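Local coordinates for protein Glp_546_48378_50642 (Giardia intestinalis, PDB 2QVW) that cleaves double-stranded RNA in the RNA interference pathway, producing small interfering RNAs of 21 to 23 base pairs with a pair of ribonuclease III domains, at residues A[632-637]-A[733-738]; A[648-653]-A[727-732]. All blocks are in the same frame, centred on the assembly; numbering follows the deposited sequence.

Contact 1: A[632-637]-A[733-738]; sequences PFLIRL and LACGEE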
loop_
_atom_site.group_PDB
_atom_site.type_symbol
_atom_site.label_atom_id
_atom_site.label_comp_id
_atom_site.label_asym_id
_atom_site.label_seq_id
_atom_site.Cartn_x
_atom_site.Cartn_y
_atom_site.Cartn_z
ATOM N N PRO A 632 29.512 12.125 -21.741
ATOM C CA PRO A 632 29.511 12.263 -23.197
ATOM C C PRO A 632 28.144 12.094 -23.850
ATOM O O PRO A 632 27.756 12.895 -24.694
ATOM C CB PRO A 632 30.516 11.196 -23.640
ATOM C CG PRO A 632 30.409 10.158 -22.560
ATOM C CD PRO A 632 30.397 11.021 -21.329
ATOM N N PHE A 633 27.418 11.058 -23.448
ATOM C CA PHE A 633 26.101 10.781 -24.012
ATOM C C PHE A 633 25.091 11.843 -23.612
ATOM O O PHE A 633 24.229 12.241 -24.407
ATOM C CB PHE A 633 25.617 9.401 -23.560
ATOM C CG PHE A 633 24.254 9.035 -24.079
ATOM C CD1 PHE A 633 23.977 9.072 -25.442
ATOM C CD2 PHE A 633 23.250 8.634 -23.204
ATOM C CE1 PHE A 633 22.722 8.714 -25.917
ATOM C CE2 PHE A 633 21.986 8.275 -23.674
ATOM C CZ PHE A 633 21.726 8.314 -25.033
ATOM N N LEU A 634 25.206 12.295 -22.369
ATOM C CA LEU A 634 24.313 13.319 -21.836
ATOM C C LEU A 634 24.414 14.578 -22.690
ATOM O O LEU A 634 23.400 15.131 -23.127
ATOM C CB LEU A 634 24.690 13.629 -20.381
ATOM C CG LEU A 634 23.963 14.769 -19.665
ATOM C CD1 LEU A 634 22.471 14.654 -19.901
ATOM C CD2 LEU A 634 24.283 14.720 -18.173
ATOM N N ILE A 635 25.652 15.002 -22.938
ATOM C CA ILE A 635 25.929 16.196 -23.735
ATOM C C ILE A 635 25.223 16.112 -25.083
ATOM O O ILE A 635 24.623 17.075 -25.552
ATOM C CB ILE A 635 27.454 16.367 -23.989
ATOM C CG1 ILE A 635 28.252 16.034 -22.718
ATOM C CG2 ILE A 635 27.740 17.799 -24.445
ATOM C CD1 ILE A 635 27.959 16.949 -21.539
ATOM N N ARG A 636 25.313 14.949 -25.712
ATOM C CA ARG A 636 24.665 14.753 -26.990
ATOM C C ARG A 636 23.194 15.085 -26.818
ATOM O O ARG A 636 22.662 15.968 -27.505
ATOM C CB ARG A 636 24.807 13.302 -27.433
ATOM C CG ARG A 636 26.208 12.887 -27.825
ATOM C CD ARG A 636 26.662 13.539 -29.136
ATOM N NE ARG A 636 27.919 12.952 -29.609
ATOM C CZ ARG A 636 28.655 13.436 -30.610
ATOM N NH1 ARG A 636 28.266 14.530 -31.259
ATOM N NH2 ARG A 636 29.784 12.824 -30.959
ATOM N N LEU A 637 22.553 14.377 -25.883
ATOM C CA LEU A 637 21.133 14.554 -25.600
ATOM C C LEU A 637 20.770 15.970 -25.205
ATOM O O LEU A 637 19.606 16.328 -25.187
ATOM C CB LEU A 637 20.692 13.579 -24.513
ATOM C CG LEU A 637 20.840 12.099 -24.900
ATOM C CD1 LEU A 637 20.335 11.224 -23.764
ATOM C CD2 LEU A 637 20.057 11.801 -26.183
ATOM N N LEU A 733 17.090 10.074 -19.791
ATOM C CA LEU A 733 17.575 9.279 -20.909
ATOM C C LEU A 733 19.040 8.863 -20.835
ATOM O O LEU A 733 19.385 7.736 -21.177
ATOM C CB LEU A 733 17.329 10.054 -22.199
ATOM C CG LEU A 733 15.870 10.083 -22.641
ATOM C CD1 LEU A 733 15.641 11.202 -23.635
ATOM C CD2 LEU A 733 15.524 8.749 -23.252
ATOM N N ALA A 734 19.893 9.779 -20.389
ATOM C CA ALA A 734 21.325 9.521 -20.300
ATOM C C ALA A 734 21.847 9.127 -18.916
ATOM O O ALA A 734 22.680 8.229 -18.805
ATOM C CB ALA A 734 22.082 10.729 -20.799
ATOM N N CYS A 735 21.367 9.793 -17.868
ATOM C CA CYS A 735 21.817 9.507 -16.506
ATOM C C CYS A 735 20.949 8.569 -15.686
ATOM O O CYS A 735 21.312 8.216 -14.565
ATOM C CB CYS A 735 21.981 10.808 -15.729
ATOM S SG CYS A 735 23.206 11.871 -16.437
ATOM N N GLY A 736 19.803 8.172 -16.221
ATOM C CA GLY A 736 18.944 7.284 -15.463
ATOM C C GLY A 736 17.836 8.029 -14.747
ATOM O O GLY A 736 17.801 9.253 -14.750
ATOM N N GLU A 737 16.937 7.289 -14.116
ATOM C CA GLU A 737 15.812 7.902 -13.430
ATOM C C GLU A 737 16.160 8.695 -12.177
ATOM O O GLU A 737 16.125 9.915 -12.205
ATOM C CB GLU A 737 14.764 6.839 -13.092
ATOM C CG GLU A 737 14.250 6.064 -14.297
ATOM C CD GLU A 737 13.552 4.787 -13.900
ATOM O OE1 GLU A 737 14.201 3.919 -13.282
ATOM O OE2 GLU A 737 12.354 4.650 -14.205
ATOM N N GLU A 738 16.503 8.018 -11.085
ATOM C CA GLU A 738 16.795 8.720 -9.840
ATOM C C GLU A 738 17.628 9.979 -10.027
ATOM O O GLU A 738 17.390 10.983 -9.354
ATOM C CB GLU A 738 17.436 7.777 -8.810
ATOM C CG GLU A 738 18.875 7.368 -9.046
ATOM C CD GLU A 738 19.412 6.522 -7.888
ATOM O OE1 GLU A 738 19.413 7.020 -6.738
ATOM O OE2 GLU A 738 19.823 5.362 -8.121
#
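A734 puts its methyl group between F633, L634 and L637 on one face of helix 631-642. Its CB lies 3.4 Å from F633 CD2 and 3.5 Å from L637 CD1. L634 meets the same methyl with its CA and CB, and L634 and A734 have the nearest CA atoms of the two segments, 5.1 Å apart. The small A734 side chain is consistent with this close backbone approach. The F633 ring reaches this place because its CG is anti to the backbone N (chi1 179°). The edge of the ring faces the carbonyl oxygen of L733, with CE2 3.6 Å from L733 O. L637 CG lies over one face of the same ring, offset toward the rim. L637 CD1 also touches L733 CB at 3.6 Å, and these two leucine side chains cross at about a right angle. L634 CD2 packs on C735 SG at 3.5 Å. No hydrogen bond joins the segments, and every residue that touches is buried. The other side is loose. Past C735 the chain turns at G736, which has positive phi, and E737 and E738 lead away into helix 737-748. E738 is exposed, while E737 forms a salt bridge with R571. P632, near the start of helix 631-642, is also exposed. The contact joins two helices of the second ribonuclease III region; helix 718-735 carries metal ligands D722 and E725 earlier on. Helix 591-602 adds Y598 and I601 beside F633, helix 611-620 covers I635, and helix 648-669 meets L733 through L650 and L653.

Contact 2: A[648-653]-A[727-732]; sequences QKLELL and ILAAIL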
loop_
_atom_site.group_PDB
_atom_site.type_symbol
_atom_site.label_atom_id
_atom_site.label_comp_id
_atom_site.label_asym_id
_atom_site.label_seq_id
_atom_site.Cartn_x
_atom_site.Cartn_y
_atom_site.Cartn_z
ATOM N N GLN A 648 11.356 18.325 -29.865
ATOM C CA GLN A 648 9.931 18.003 -29.804
ATOM C C GLN A 648 9.528 16.849 -28.891
ATOM O O GLN A 648 8.719 17.023 -27.976
ATOM C CB GLN A 648 9.404 17.724 -31.215
ATOM C CG GLN A 648 9.359 18.947 -32.106
ATOM C CD GLN A 648 8.600 20.090 -31.454
ATOM O OE1 GLN A 648 9.098 20.745 -30.524
ATOM N NE2 GLN A 648 7.380 20.334 -31.932
ATOM N N LYS A 649 10.079 15.669 -29.146
ATOM C CA LYS A 649 9.722 14.502 -28.358
ATOM C C LYS A 649 10.350 14.489 -26.965
ATOM O O LYS A 649 9.738 14.012 -26.000
ATOM C CB LYS A 649 10.084 13.235 -29.135
ATOM C CG LYS A 649 9.307 13.073 -30.442
ATOM C CD LYS A 649 9.697 11.802 -31.163
ATOM C CE LYS A 649 8.913 11.634 -32.444
ATOM N NZ LYS A 649 9.355 10.441 -33.209
ATOM N N LEU A 650 11.566 15.008 -26.856
ATOM C CA LEU A 650 12.235 15.062 -25.569
ATOM C C LEU A 650 11.301 15.759 -24.593
ATOM O O LEU A 650 11.063 15.283 -23.481
ATOM C CB LEU A 650 13.532 15.853 -25.676
ATOM C CG LEU A 650 14.753 15.145 -26.257
ATOM C CD1 LEU A 650 15.811 16.167 -26.563
ATOM C CD2 LEU A 650 15.283 14.117 -25.277
ATOM N N GLU A 651 10.767 16.894 -25.020
ATOM C CA GLU A 651 9.858 17.670 -24.189
ATOM C C GLU A 651 8.695 16.796 -23.742
ATOM O O GLU A 651 8.346 16.756 -22.553
ATOM C CB GLU A 651 9.315 18.846 -24.984
ATOM C CG GLU A 651 8.481 19.791 -24.168
ATOM C CD GLU A 651 7.361 20.404 -24.970
ATOM O OE1 GLU A 651 7.490 20.489 -26.211
ATOM O OE2 GLU A 651 6.351 20.807 -24.351
ATOM N N LEU A 652 8.095 16.105 -24.710
ATOM C CA LEU A 652 6.968 15.226 -24.445
ATOM C C LEU A 652 7.298 14.300 -23.301
ATOM O O LEU A 652 6.516 14.135 -22.367
ATOM C CB LEU A 652 6.645 14.387 -25.669
ATOM C CG LEU A 652 5.527 13.376 -25.441
ATOM C CD1 LEU A 652 4.230 14.099 -25.183
ATOM C CD2 LEU A 652 5.392 12.488 -26.653
ATOM N N LEU A 653 8.472 13.694 -23.378
ATOM C CA LEU A 653 8.906 12.772 -22.342
ATOM C C LEU A 653 9.157 13.489 -21.016
ATOM O O LEU A 653 8.754 13.019 -19.954
ATOM C CB LEU A 653 10.185 12.065 -22.778
ATOM C CG LEU A 653 10.589 10.860 -21.936
ATOM C CD1 LEU A 653 9.690 9.683 -22.264
ATOM C CD2 LEU A 653 12.013 10.508 -22.227
ATOM N N ILE A 727 15.364 19.246 -21.383
ATOM C CA ILE A 727 16.559 18.942 -20.617
ATOM C C ILE A 727 16.258 17.743 -19.728
ATOM O O ILE A 727 16.850 16.676 -19.876
ATOM C CB ILE A 727 16.975 20.134 -19.725
ATOM C CG1 ILE A 727 17.145 21.400 -20.571
ATOM C CG2 ILE A 727 18.265 19.815 -18.987
ATOM C CD1 ILE A 727 18.140 21.275 -21.697
ATOM N N LEU A 728 15.316 17.934 -18.809
ATOM C CA LEU A 728 14.914 16.886 -17.886
ATOM C C LEU A 728 14.910 15.530 -18.546
ATOM O O LEU A 728 15.398 14.571 -17.973
ATOM C CB LEU A 728 13.526 17.165 -17.308
ATOM C CG LEU A 728 12.934 16.061 -16.409
ATOM C CD1 LEU A 728 13.893 15.685 -15.275
ATOM C CD2 LEU A 728 11.611 16.559 -15.845
ATOM N N ALA A 729 14.349 15.442 -19.742
ATOM C CA ALA A 729 14.323 14.175 -20.450
ATOM C C ALA A 729 15.759 13.736 -20.743
ATOM O O ALA A 729 16.125 12.575 -20.540
ATOM C CB ALA A 729 13.538 14.318 -21.734
ATOM N N ALA A 730 16.575 14.681 -21.204
ATOM C CA ALA A 730 17.977 14.406 -21.517
ATOM C C ALA A 730 18.724 13.770 -20.341
ATOM O O ALA A 730 19.595 12.921 -20.526
ATOM C CB ALA A 730 18.670 15.688 -21.938
ATOM N N ILE A 731 18.384 14.183 -19.128
ATOM C CA ILE A 731 19.025 13.633 -17.943
ATOM C C ILE A 731 18.553 12.204 -17.720
ATOM O O ILE A 731 19.364 11.300 -17.565
ATOM C CB ILE A 731 18.701 14.458 -16.683
ATOM C CG1 ILE A 731 19.352 15.838 -16.771
ATOM C CG2 ILE A 731 19.159 13.710 -15.447
ATOM C CD1 ILE A 731 18.722 16.747 -17.787
ATOM N N LEU A 732 17.240 12.014 -17.690
ATOM C CA LEU A 732 16.653 10.698 -17.502
ATOM C C LEU A 732 17.248 9.725 -18.519
ATOM O O LEU A 732 17.847 8.705 -18.162
ATOM C CB LEU A 732 15.142 10.794 -17.684
ATOM C CG LEU A 732 14.401 9.559 -18.175
ATOM C CD1 LEU A 732 14.336 8.513 -17.074
ATOM C CD2 LEU A 732 13.010 9.973 -18.612
#
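The backbones of L650 and A729 come nearest, with CA atoms 5.6 Å apart, where the short helical segments 648-653 and 727-732 cross at 80° with axes 7.7 Å apart. A729 points its methyl at helix 648-669. Its CB lies against the carbonyl oxygen of L650. L650 and L653, one turn apart, place their side chains by this methyl. L650 CD2 approaches A729 CB to 4.0 Å, and L653 CD2 approaches it to 4.1 Å. This is the all-helical core of the second ribonuclease III domain. Helix 648-669 carries E651, and helix 718-735 carries D722 and E725; these three acidic residues bind one manganese ion. The CB of E651 points away from segment 727-732, while L650 and L653 face it. One turn beyond A729, L732 continues the apolar contact. The L653 CG is anti to the backbone N (chi1 -167°) and beside the carbonyl carbon, a turn that carries CD2 to A729 and on to L732 CD2, 3.8 Å from L653 CD2. The L653 and L732 side chains cross at about a right angle. All the touching residues are buried, and no hydrogen bond links the segments. Helix 330-356 of the first ribonuclease III domain supplies F347 and L354 to L653. On helix 718-735, A730 packs on L637 and L638 of helix 631-642.

How the contacts relate
Contacts 1 and 2 share helix 718-735, and their centres lie 10 Å apart. Contact 2 is nested inside the chain loop that contact 1 closes. Helices 631-642 and 648-669 follow each other in the chain and both pack on this one helix. The contacts also touch directly: L733 CD1 lies 3.4 Å from L650 CD2, and L634 CD1 lies 3.4 Å from A730 O. Contact 2 is the one tied to the metal site, because it includes the manganese ligand E651. Contact 1 lies farther back, with the L733 side chain about 10 Å from that of E651 and about 11 Å from that of E725.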